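Local coordinates for putative cobalamin synthesis related protein (Corynebacterium diphtheriae, PDB 2NPN) that binds S-adenosylmethionine and probably acts as a precorrin-6A synthase, a methyltransferase of the cobalamin biosynthesis pathway, at residues Gln146-Glu151 with Ala206-Glu211; Met202-Phe207 with Gln212-Lys217. All coordinates share one frame; numbering follows the deposited sequence.

Contact 1: Gln146-Glu151 with Ala206-Glu211; sequences QVLTAE and AFLGTE. With SAM (S-adenosylmethionine), chain C.
Next to L208, which packs on V147 of helix 144-152, the carbonyl O of F207 is gripped twice by T210: OG1 of T210 lies 2.7 Å from F207 O, tilted 18° from the carbonyl plane, and the T210 backbone N adds a longer bond to the same oxygen. The main-chain bond closes a type II beta turn from F207 to T210, with G209 third in it, at a positive phi that suits glycine, and the hydroxyl bond reinforces it. As in other tetrapyrrole methylases, S-adenosylmethionine lies in the cleft between two alpha/beta domains, and here the turn makes its hydrogen bonds to the adenine through the main chain of L208. L208 N donates to SAM N1 over 2.9 Å, and SAM N6 makes a weak bond of 3.1 Å back to L208 O. The L208 side chain lies between the adenine and the helix, touching both. Its CG, placed beside its own backbone N (chi1 -69°), carries CD1 to 3.4 Å from SAM C2, while L208 CD1 also comes within 3.9 Å of L148 CB. The V147 and L208 side chains slide past each other in opposite directions, with V147 CG1 3.8 Å from L208 CB and also close to the backbone N of G209.

Contact 2: Met202-Phe207 with Gln212-Lys217; sequences MWWGAF and QQVLRK. With SAM (S-adenosylmethionine), chain C.
Strands 202-206 and 214-217 run antiparallel at 168°, their axes 4.7 Å apart, and form a beta hairpin whose hydrogen-bonded pairs are W204 with R216 and A206 with V214. Four main-chain bonds, two for each pair, tie it together; W204 N to R216 O is the shortest at 2.8 Å. On the face carrying W204, V214 and R216, which helix 220-238 packs against, the indole lies alongside both partners: W204 CZ3 is 4.1 Å from V214 CG1, and W204 CE3 is 4.0 Å from R216 CG. The indole NE1 donates to D243 OD2, and the backbone O of D243 is hydrogen-bonded to the cofactor, so the hairpin is directly bonded to a cofactor-binding residue. The other face joins W203 to K217, whose CB reaches 3.7 Å from W203 CD1 as the two side chains cross obliquely; H152 of helix 144-152 meets W203 edge-to-face. Here G205, with no side chain, leaves its CA to meet L215 CD2 at 4.1 Å. R216, bent back at chi2 (-67°), turns its guanidinium onto its own strand, where NH1 donates to L215 O over 2.9 Å, with that oxygen close to the guanidinium plane.

Contacts 1 and 2 have centres about 7 Å apart and share A206 and F207, where strand 200-206 runs out into the cofactor-binding turn. Along the chain helix 144-152 comes first, then strand 200-206, the loop, and strand 214-217, which is an edge strand of the mixed sheet within this chain. The hairpin of contact 2 thus carries the loop of contact 1 at its end. They are stitched together by Q213: its OE1 accepts from G209 N, and its NE2 probably hydrogen-bonds E151 OE1, 3.0 Å away. L208 CD2 also packs 3.6 Å from L215 CD2. Helix, hairpin and adenine therefore meet around the loop, consistent with a loop held in place for binding the cofactor.

Contact 1: Gln146-Glu151 with Ala206-Glu211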
ATOM      1  N   GLN A 146      -1.150   8.345  -5.892  1.00  7.63           N
ATOM      2  CA  GLN A 146      -2.275   9.071  -6.525  1.00  8.62           C
ATOM      3  C   GLN A 146      -2.996   9.957  -5.534  1.00  7.60           C
ATOM      4  O   GLN A 146      -3.491  11.041  -5.891  1.00  8.58           O
ATOM      5  CB  GLN A 146      -3.235   8.054  -7.133  1.00  8.93           C
ATOM      6  CG  GLN A 146      -2.723   7.440  -8.382  1.00 10.40           C
ATOM      7  CD  GLN A 146      -3.598   6.258  -8.782  1.00 12.83           C
ATOM      8  OE1 GLN A 146      -4.438   6.370  -9.678  1.00 16.69           O
ATOM      9  NE2 GLN A 146      -3.415   5.134  -8.127  1.00 14.06           N
ATOM     10  N   VAL A 147      -3.096   9.519  -4.275  1.00  6.82           N
ATOM     11  CA  VAL A 147      -3.723  10.363  -3.236  1.00  7.49           C
ATOM     12  C   VAL A 147      -2.807  11.572  -2.950  1.00  7.11           C
ATOM     13  O   VAL A 147      -3.300  12.673  -2.800  1.00  8.18           O
ATOM     14  CB  VAL A 147      -4.084   9.583  -1.973  1.00  8.36           C
ATOM     15  CG1 VAL A 147      -4.790  10.498  -0.995  1.00  7.02           C
ATOM     16  CG2 VAL A 147      -5.032   8.387  -2.339  1.00  9.33           C
ATOM     17  N   LEU A 148      -1.494  11.379  -2.890  1.00  7.22           N
ATOM     18  CA  LEU A 148      -0.582  12.496  -2.650  1.00  7.22           C
ATOM     19  C   LEU A 148      -0.770  13.583  -3.727  1.00  6.06           C
ATOM     20  O   LEU A 148      -0.908  14.780  -3.438  1.00  7.13           O
ATOM     21  CB  LEU A 148       0.879  12.001  -2.669  1.00  6.00           C
ATOM     22  CG  LEU A 148       1.894  13.149  -2.491  1.00  5.89           C
ATOM     23  CD1 LEU A 148       2.056  13.588  -1.030  1.00  7.82           C
ATOM     24  CD2 LEU A 148       3.277  12.718  -3.036  1.00  7.77           C
ATOM     25  N   THR A 149      -0.738  13.164  -4.997  1.00  5.94           N
ATOM     26  CA  THR A 149      -0.789  14.150  -6.084  1.00  7.37           C
ATOM     27  C   THR A 149      -2.189  14.774  -6.113  1.00  6.99           C
ATOM     28  O   THR A 149      -2.326  15.974  -6.374  1.00  8.16           O
ATOM     29  CB  THR A 149      -0.373  13.552  -7.417  1.00  8.06           C
ATOM     30  OG1 THR A 149      -1.126  12.374  -7.684  1.00  8.58           O
ATOM     31  CG2 THR A 149       1.113  13.201  -7.371  1.00  6.49           C
ATOM     32  N   ALA A 150      -3.240  14.010  -5.844  1.00  6.07           N
ATOM     33  CA  ALA A 150      -4.590  14.562  -5.898  1.00  5.94           C
ATOM     34  C   ALA A 150      -4.815  15.563  -4.745  1.00  5.75           C
ATOM     35  O   ALA A 150      -5.353  16.647  -4.942  1.00  5.87           O
ATOM     36  CB  ALA A 150      -5.673  13.456  -5.888  1.00  5.46           C
ATOM     37  N   GLU A 151      -4.356  15.208  -3.529  1.00  5.96           N
ATOM     38  CA  GLU A 151      -4.560  16.082  -2.394  1.00  6.63           C
ATOM     39  C   GLU A 151      -3.784  17.406  -2.507  1.00  5.56           C
ATOM     40  O   GLU A 151      -4.265  18.482  -2.079  1.00  6.58           O
ATOM     41  CB  GLU A 151      -4.227  15.367  -1.100  1.00  7.35           C
ATOM     42  CG  GLU A 151      -5.229  14.252  -0.735  1.00 11.34           C
ATOM     43  CD  GLU A 151      -6.635  14.796  -0.504  1.00 14.90           C
ATOM     44  OE1 GLU A 151      -6.840  15.677   0.371  1.00 11.54           O
ATOM     45  OE2 GLU A 151      -7.584  14.355  -1.214  1.00 22.25           O
ATOM     46  N   ALA A 206       1.402  12.476   4.950  1.00  6.70           N
ATOM     47  CA  ALA A 206       1.311  11.337   5.845  1.00  6.62           C
ATOM     48  C   ALA A 206      -0.134  11.044   6.154  1.00  7.68           C
ATOM     49  O   ALA A 206      -0.969  11.933   6.162  1.00  6.61           O
ATOM     50  CB  ALA A 206       2.101  11.577   7.119  1.00  8.35           C
ATOM     51  N   PHE A 207      -0.432   9.759   6.362  1.00  7.13           N
ATOM     52  CA  PHE A 207      -1.784   9.312   6.687  1.00  6.98           C
ATOM     53  C   PHE A 207      -2.761   9.816   5.622  1.00  7.37           C
ATOM     54  O   PHE A 207      -3.896  10.206   5.928  1.00  8.23           O
ATOM     55  CB  PHE A 207      -2.182   9.811   8.090  1.00  8.50           C
ATOM     56  CG  PHE A 207      -1.159   9.505   9.169  1.00  8.55           C
ATOM     57  CD1 PHE A 207      -0.894   8.180   9.534  1.00 11.56           C
ATOM     58  CD2 PHE A 207      -0.508  10.512   9.824  1.00 10.60           C
ATOM     59  CE1 PHE A 207       0.013   7.866  10.537  1.00 11.12           C
ATOM     60  CE2 PHE A 207       0.431  10.217  10.854  1.00 10.95           C
ATOM     61  CZ  PHE A 207       0.682   8.896  11.184  1.00 10.18           C
ATOM     62  N   LEU A 208      -2.316   9.771   4.371  1.00  7.41           N
ATOM     63  CA  LEU A 208      -3.096  10.268   3.256  1.00  7.83           C
ATOM     64  C   LEU A 208      -4.434   9.564   3.140  1.00  8.48           C
ATOM     65  O   LEU A 208      -4.503   8.342   3.328  1.00  8.98           O
ATOM     66  CB  LEU A 208      -2.348  10.056   1.936  1.00  8.21           C
ATOM     67  CG  LEU A 208      -1.125  10.915   1.764  1.00  7.60           C
ATOM     68  CD1 LEU A 208      -0.237  10.328   0.690  1.00 10.46           C
ATOM     69  CD2 LEU A 208      -1.489  12.357   1.425  1.00  9.04           C
ATOM     70  N   GLY A 209      -5.483  10.343   2.840  1.00  9.59           N
ATOM     71  CA  GLY A 209      -6.822   9.814   2.653  1.00 10.41           C
ATOM     72  C   GLY A 209      -7.649   9.817   3.930  1.00 11.84           C
ATOM     73  O   GLY A 209      -8.896   9.821   3.851  1.00 15.98           O
ATOM     74  N   THR A 210      -6.981   9.782   5.085  1.00 11.40           N
ATOM     75  CA  THR A 210      -7.582   9.588   6.407  1.00 11.88           C
ATOM     76  C   THR A 210      -7.912  10.928   7.038  1.00 11.80           C
ATOM     77  O   THR A 210      -7.483  11.989   6.589  1.00 11.47           O
ATOM     78  CB  THR A 210      -6.640   8.825   7.395  1.00 12.13           C
ATOM     79  OG1 THR A 210      -5.661   9.727   7.886  1.00 13.95           O
ATOM     80  CG2 THR A 210      -5.983   7.575   6.774  1.00 15.03           C
ATOM     81  N   GLU A 211      -8.686  10.861   8.124  1.00 12.05           N
ATOM     82  CA  GLU A 211      -8.990  12.037   8.928  1.00 12.63           C
ATOM     83  C   GLU A 211      -7.758  12.613   9.649  1.00 12.22           C
ATOM     84  O   GLU A 211      -7.817  13.725  10.171  1.00 13.79           O
ATOM     85  CB  GLU A 211     -10.072  11.685   9.952  1.00 13.16           C
ATOM     86  CG  GLU A 211     -11.433  11.403   9.320  1.00 14.99           C
ATOM     87  CD  GLU A 211     -12.516  11.099  10.344  0.10 13.51           C
ATOM     88  OE1 GLU A 211     -12.286  10.256  11.240  0.10 13.95           O
ATOM     89  OE2 GLU A 211     -13.608  11.700  10.245  0.10 14.45           O
TER
HETATM   90  N   SAM C4633       0.252  -0.977  -2.371  1.00 17.52           N
HETATM   91  CA  SAM C4633       0.378   0.339  -1.674  1.00 18.83           C
HETATM   92  C   SAM C4633      -0.084   1.483  -2.557  1.00 19.86           C
HETATM   93  O   SAM C4633      -0.051   2.658  -2.101  1.00 19.69           O
HETATM   94  OXT SAM C4633      -0.527   1.235  -3.696  1.00 17.81           O
HETATM   95  CB  SAM C4633       1.824   0.559  -1.195  1.00 19.48           C
HETATM   96  CG  SAM C4633       2.267  -0.402  -0.089  1.00 21.23           C
HETATM   97  SD  SAM C4633       3.929  -0.106   0.607  1.00 21.18           S
HETATM   98  CE  SAM C4633       3.956  -1.555   1.700  1.00 26.19           C
HETATM   99  C5' SAM C4633       3.760   1.106   1.963  1.00 19.82           C
HETATM  100  C4' SAM C4633       4.201   2.533   1.594  1.00 20.23           C
HETATM  101  O4' SAM C4633       3.179   3.154   0.888  1.00 17.17           O
HETATM  102  C3' SAM C4633       4.457   3.464   2.780  1.00 18.57           C
HETATM  103  O3' SAM C4633       5.744   3.305   3.322  1.00 19.10           O
HETATM  104  C2' SAM C4633       4.237   4.835   2.200  1.00 17.92           C
HETATM  105  O2' SAM C4633       5.339   5.189   1.383  1.00 18.25           O
HETATM  106  C1' SAM C4633       3.048   4.511   1.321  1.00 17.26           C
HETATM  107  N9  SAM C4633       1.750   4.719   2.001  1.00 15.64           N
HETATM  108  C8  SAM C4633       0.752   3.766   2.131  1.00 17.47           C
HETATM  109  N7  SAM C4633      -0.322   4.300   2.718  1.00 17.97           N
HETATM  110  C5  SAM C4633      -0.048   5.622   2.929  1.00 15.25           C
HETATM  111  C6  SAM C4633      -0.801   6.670   3.438  1.00 16.12           C
HETATM  112  N6  SAM C4633      -2.074   6.497   3.878  1.00 18.57           N
HETATM  113  N1  SAM C4633      -0.229   7.934   3.512  1.00 16.12           N
HETATM  114  C2  SAM C4633       1.041   8.147   3.010  1.00 15.70           C
HETATM  115  N3  SAM C4633       1.786   7.119   2.500  1.00 16.18           N
HETATM  116  C4  SAM C4633       1.252   5.874   2.432  1.00 13.74           C

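Contact 2: Met202-Phe207 with Gln212-Lys217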
HETATM    1  N   MSE A 202       9.557  19.845  -2.585  1.00  6.34           N
HETATM    2  CA  MSE A 202       8.916  18.626  -2.092  1.00  6.79           C
HETATM    3  C   MSE A 202       7.429  18.851  -1.804  1.00  6.88           C
HETATM    4  O   MSE A 202       7.027  19.881  -1.229  1.00  6.14           O
HETATM    5  CB  MSE A 202       9.606  18.132  -0.800  1.00  8.13           C
HETATM    6  CG  MSE A 202       8.956  16.877  -0.232  1.00  7.81           C
HETATM    7 SE   MSE A 202       9.958  16.058   1.267  0.80 12.86          SE
HETATM    8  CE  MSE A 202      10.001  17.557   2.491  1.00 14.01           C
ATOM      9  N   TRP A 203       6.620  17.866  -2.238  1.00  5.45           N
ATOM     10  CA  TRP A 203       5.270  17.689  -1.772  1.00  6.04           C
ATOM     11  C   TRP A 203       5.197  16.415  -0.941  1.00  6.34           C
ATOM     12  O   TRP A 203       5.550  15.348  -1.418  1.00  6.76           O
ATOM     13  CB  TRP A 203       4.307  17.579  -2.923  1.00  6.53           C
ATOM     14  CG  TRP A 203       4.189  18.820  -3.776  1.00  6.30           C
ATOM     15  CD1 TRP A 203       3.275  19.829  -3.665  1.00  7.43           C
ATOM     16  CD2 TRP A 203       4.989  19.134  -4.921  1.00  7.50           C
ATOM     17  NE1 TRP A 203       3.465  20.763  -4.670  1.00  8.34           N
ATOM     18  CE2 TRP A 203       4.496  20.346  -5.458  1.00  8.15           C
ATOM     19  CE3 TRP A 203       6.075  18.500  -5.552  1.00  8.70           C
ATOM     20  CZ2 TRP A 203       5.046  20.918  -6.622  1.00  8.03           C
ATOM     21  CZ3 TRP A 203       6.601  19.080  -6.707  1.00  8.43           C
ATOM     22  CH2 TRP A 203       6.092  20.275  -7.216  1.00  8.68           C
ATOM     23  N   TRP A 204       4.769  16.553   0.314  1.00  6.34           N
ATOM     24  CA  TRP A 204       4.831  15.483   1.307  1.00  7.01           C
ATOM     25  C   TRP A 204       3.455  15.246   1.891  1.00  6.80           C
ATOM     26  O   TRP A 204       2.623  16.161   2.027  1.00  7.33           O
ATOM     27  CB  TRP A 204       5.860  15.856   2.376  1.00  7.35           C
ATOM     28  CG  TRP A 204       6.083  14.920   3.464  1.00  6.34           C
ATOM     29  CD1 TRP A 204       7.041  13.938   3.521  1.00  8.09           C
ATOM     30  CD2 TRP A 204       5.391  14.871   4.732  1.00  6.05           C
ATOM     31  NE1 TRP A 204       6.974  13.282   4.727  1.00  8.21           N
ATOM     32  CE2 TRP A 204       5.971  13.824   5.486  1.00  7.02           C
ATOM     33  CE3 TRP A 204       4.327  15.597   5.298  1.00  7.78           C
ATOM     34  CZ2 TRP A 204       5.566  13.533   6.797  1.00  7.45           C
ATOM     35  CZ3 TRP A 204       3.906  15.268   6.572  1.00  6.80           C
ATOM     36  CH2 TRP A 204       4.527  14.250   7.310  1.00  6.07           C
ATOM     37  N   GLY A 205       3.184  13.989   2.257  1.00  7.76           N
ATOM     38  CA  GLY A 205       1.991  13.702   2.986  1.00  7.48           C
ATOM     39  C   GLY A 205       2.092  12.448   3.812  1.00  7.15           C
ATOM     40  O   GLY A 205       2.729  11.477   3.408  1.00  8.33           O
ATOM     41  N   ALA A 206       1.402  12.476   4.950  1.00  6.70           N
ATOM     42  CA  ALA A 206       1.311  11.337   5.845  1.00  6.62           C
ATOM     43  C   ALA A 206      -0.134  11.044   6.154  1.00  7.68           C
ATOM     44  O   ALA A 206      -0.969  11.933   6.162  1.00  6.61           O
ATOM     45  CB  ALA A 206       2.101  11.577   7.119  1.00  8.35           C
ATOM     46  N   PHE A 207      -0.432   9.759   6.362  1.00  7.13           N
ATOM     47  CA  PHE A 207      -1.784   9.312   6.687  1.00  6.98           C
ATOM     48  C   PHE A 207      -2.761   9.816   5.622  1.00  7.37           C
ATOM     49  O   PHE A 207      -3.896  10.206   5.928  1.00  8.23           O
ATOM     50  CB  PHE A 207      -2.182   9.811   8.090  1.00  8.50           C
ATOM     51  CG  PHE A 207      -1.159   9.505   9.169  1.00  8.55           C
ATOM     52  CD1 PHE A 207      -0.894   8.180   9.534  1.00 11.56           C
ATOM     53  CD2 PHE A 207      -0.508  10.512   9.824  1.00 10.60           C
ATOM     54  CE1 PHE A 207       0.013   7.866  10.537  1.00 11.12           C
ATOM     55  CE2 PHE A 207       0.431  10.217  10.854  1.00 10.95           C
ATOM     56  CZ  PHE A 207       0.682   8.896  11.184  1.00 10.18           C
ATOM     57  N   GLN A 212      -6.665  11.858   9.704  0.50 12.07           N
ATOM     58  CA  GLN A 212      -5.431  12.348  10.312  0.50 11.74           C
ATOM     59  C   GLN A 212      -4.412  12.727   9.230  0.50 10.33           C
ATOM     60  O   GLN A 212      -3.215  12.875   9.526  0.50  9.84           O
ATOM     61  CB  GLN A 212      -4.821  11.299  11.246  0.50 12.05           C
ATOM     62  CG  GLN A 212      -5.728  10.880  12.402  0.50 12.98           C
ATOM     63  CD  GLN A 212      -5.384   9.496  12.943  0.50 14.26           C
ATOM     64  OE1 GLN A 212      -4.562   8.771  12.363  0.50 19.61           O
ATOM     65  NE2 GLN A 212      -6.017   9.120  14.050  0.50 16.24           N
ATOM     66  N   GLN A 213      -4.874  12.873   7.986  1.00  9.46           N
ATOM     67  CA  GLN A 213      -3.985  13.354   6.917  1.00  9.01           C
ATOM     68  C   GLN A 213      -3.250  14.664   7.251  1.00  8.13           C
ATOM     69  O   GLN A 213      -3.845  15.628   7.738  1.00  8.88           O
ATOM     70  CB  GLN A 213      -4.754  13.544   5.599  1.00  8.33           C
ATOM     71  CG  GLN A 213      -3.958  14.120   4.445  1.00  9.57           C
ATOM     72  CD  GLN A 213      -4.810  14.199   3.210  1.00 10.37           C
ATOM     73  OE1 GLN A 213      -5.084  13.178   2.595  1.00 11.05           O
ATOM     74  NE2 GLN A 213      -5.242  15.420   2.842  1.00 11.78           N
ATOM     75  N   VAL A 214      -1.959  14.692   6.936  1.00  7.79           N
ATOM     76  CA  VAL A 214      -1.126  15.874   7.064  1.00  7.51           C
ATOM     77  C   VAL A 214      -0.351  16.076   5.791  1.00  8.19           C
ATOM     78  O   VAL A 214       0.266  15.115   5.281  1.00  8.92           O
ATOM     79  CB  VAL A 214      -0.129  15.734   8.250  1.00  8.86           C
ATOM     80  CG1 VAL A 214       0.661  16.993   8.404  1.00  8.80           C
ATOM     81  CG2 VAL A 214      -0.852  15.380   9.538  1.00 11.30           C
ATOM     82  N   LEU A 215      -0.425  17.301   5.261  1.00  7.21           N
ATOM     83  CA  LEU A 215       0.260  17.689   4.028  1.00  6.84           C
ATOM     84  C   LEU A 215       1.247  18.791   4.314  1.00  6.84           C
ATOM     85  O   LEU A 215       0.982  19.676   5.112  1.00  6.84           O
ATOM     86  CB  LEU A 215      -0.715  18.198   2.974  1.00  7.21           C
ATOM     87  CG  LEU A 215      -1.857  17.254   2.594  1.00  8.02           C
ATOM     88  CD1 LEU A 215      -2.784  17.999   1.568  1.00 12.85           C
ATOM     89  CD2 LEU A 215      -1.344  15.926   2.034  1.00  9.21           C
ATOM     90  N   ARG A 216       2.385  18.736   3.643  1.00  6.78           N
ATOM     91  CA  ARG A 216       3.363  19.835   3.646  1.00  6.38           C
ATOM     92  C   ARG A 216       3.950  19.947   2.248  1.00  6.82           C
ATOM     93  O   ARG A 216       4.093  18.955   1.550  1.00  7.07           O
ATOM     94  CB  ARG A 216       4.512  19.600   4.631  1.00  6.18           C
ATOM     95  CG  ARG A 216       4.098  19.537   6.092  1.00  7.05           C
ATOM     96  CD  ARG A 216       3.602  20.894   6.549  1.00  7.54           C
ATOM     97  NE  ARG A 216       3.382  20.926   7.997  1.00 11.55           N
ATOM     98  CZ  ARG A 216       2.244  20.622   8.602  1.00 10.98           C
ATOM     99  NH1 ARG A 216       1.162  20.317   7.920  1.00 12.18           N
ATOM    100  NH2 ARG A 216       2.183  20.689   9.941  1.00 10.72           N
ATOM    101  N   LYS A 217       4.290  21.172   1.862  1.00  7.94           N
ATOM    102  CA  LYS A 217       5.002  21.420   0.636  1.00  7.33           C
ATOM    103  C   LYS A 217       5.908  22.649   0.715  1.00  7.11           C
ATOM    104  O   LYS A 217       5.649  23.594   1.458  1.00  8.30           O
ATOM    105  CB  LYS A 217       4.058  21.588  -0.540  1.00  8.54           C
ATOM    106  CG  LYS A 217       3.239  22.859  -0.515  1.00  9.62           C
ATOM    107  CD  LYS A 217       2.401  23.001  -1.783  1.00 12.47           C
ATOM    108  CE  LYS A 217       1.610  24.280  -1.808  1.00 17.21           C
ATOM    109  NZ  LYS A 217       0.654  24.243  -0.682  1.00 23.13           N
TER
HETATM  110  N   SAM C4633       0.252  -0.977  -2.371  1.00 17.52           N
HETATM  111  CA  SAM C4633       0.378   0.339  -1.674  1.00 18.83           C
HETATM  112  C   SAM C4633      -0.084   1.483  -2.557  1.00 19.86           C
HETATM  113  O   SAM C4633      -0.051   2.658  -2.101  1.00 19.69           O
HETATM  114  OXT SAM C4633      -0.527   1.235  -3.696  1.00 17.81           O
HETATM  115  CB  SAM C4633       1.824   0.559  -1.195  1.00 19.48           C
HETATM  116  CG  SAM C4633       2.267  -0.402  -0.089  1.00 21.23           C
HETATM  117  SD  SAM C4633       3.929  -0.106   0.607  1.00 21.18           S
HETATM  118  CE  SAM C4633       3.956  -1.555   1.700  1.00 26.19           C
HETATM  119  C5' SAM C4633       3.760   1.106   1.963  1.00 19.82           C
HETATM  120  C4' SAM C4633       4.201   2.533   1.594  1.00 20.23           C
HETATM  121  O4' SAM C4633       3.179   3.154   0.888  1.00 17.17           O
HETATM  122  C3' SAM C4633       4.457   3.464   2.780  1.00 18.57           C
HETATM  123  O3' SAM C4633       5.744   3.305   3.322  1.00 19.10           O
HETATM  124  C2' SAM C4633       4.237   4.835   2.200  1.00 17.92           C
HETATM  125  O2' SAM C4633       5.339   5.189   1.383  1.00 18.25           O
HETATM  126  C1' SAM C4633       3.048   4.511   1.321  1.00 17.26           C
HETATM  127  N9  SAM C4633       1.750   4.719   2.001  1.00 15.64           N
HETATM  128  C8  SAM C4633       0.752   3.766   2.131  1.00 17.47           C
HETATM  129  N7  SAM C4633      -0.322   4.300   2.718  1.00 17.97           N
HETATM  130  C5  SAM C4633      -0.048   5.622   2.929  1.00 15.25           C
HETATM  131  C6  SAM C4633      -0.801   6.670   3.438  1.00 16.12           C
HETATM  132  N6  SAM C4633      -2.074   6.497   3.878  1.00 18.57           N
HETATM  133  N1  SAM C4633      -0.229   7.934   3.512  1.00 16.12           N
HETATM  134  C2  SAM C4633       1.041   8.147   3.010  1.00 15.70           C
HETATM  135  N3  SAM C4633       1.786   7.119   2.500  1.00 16.18           N
HETATM  136  C4  SAM C4633       1.252   5.874   2.432  1.00 13.74           C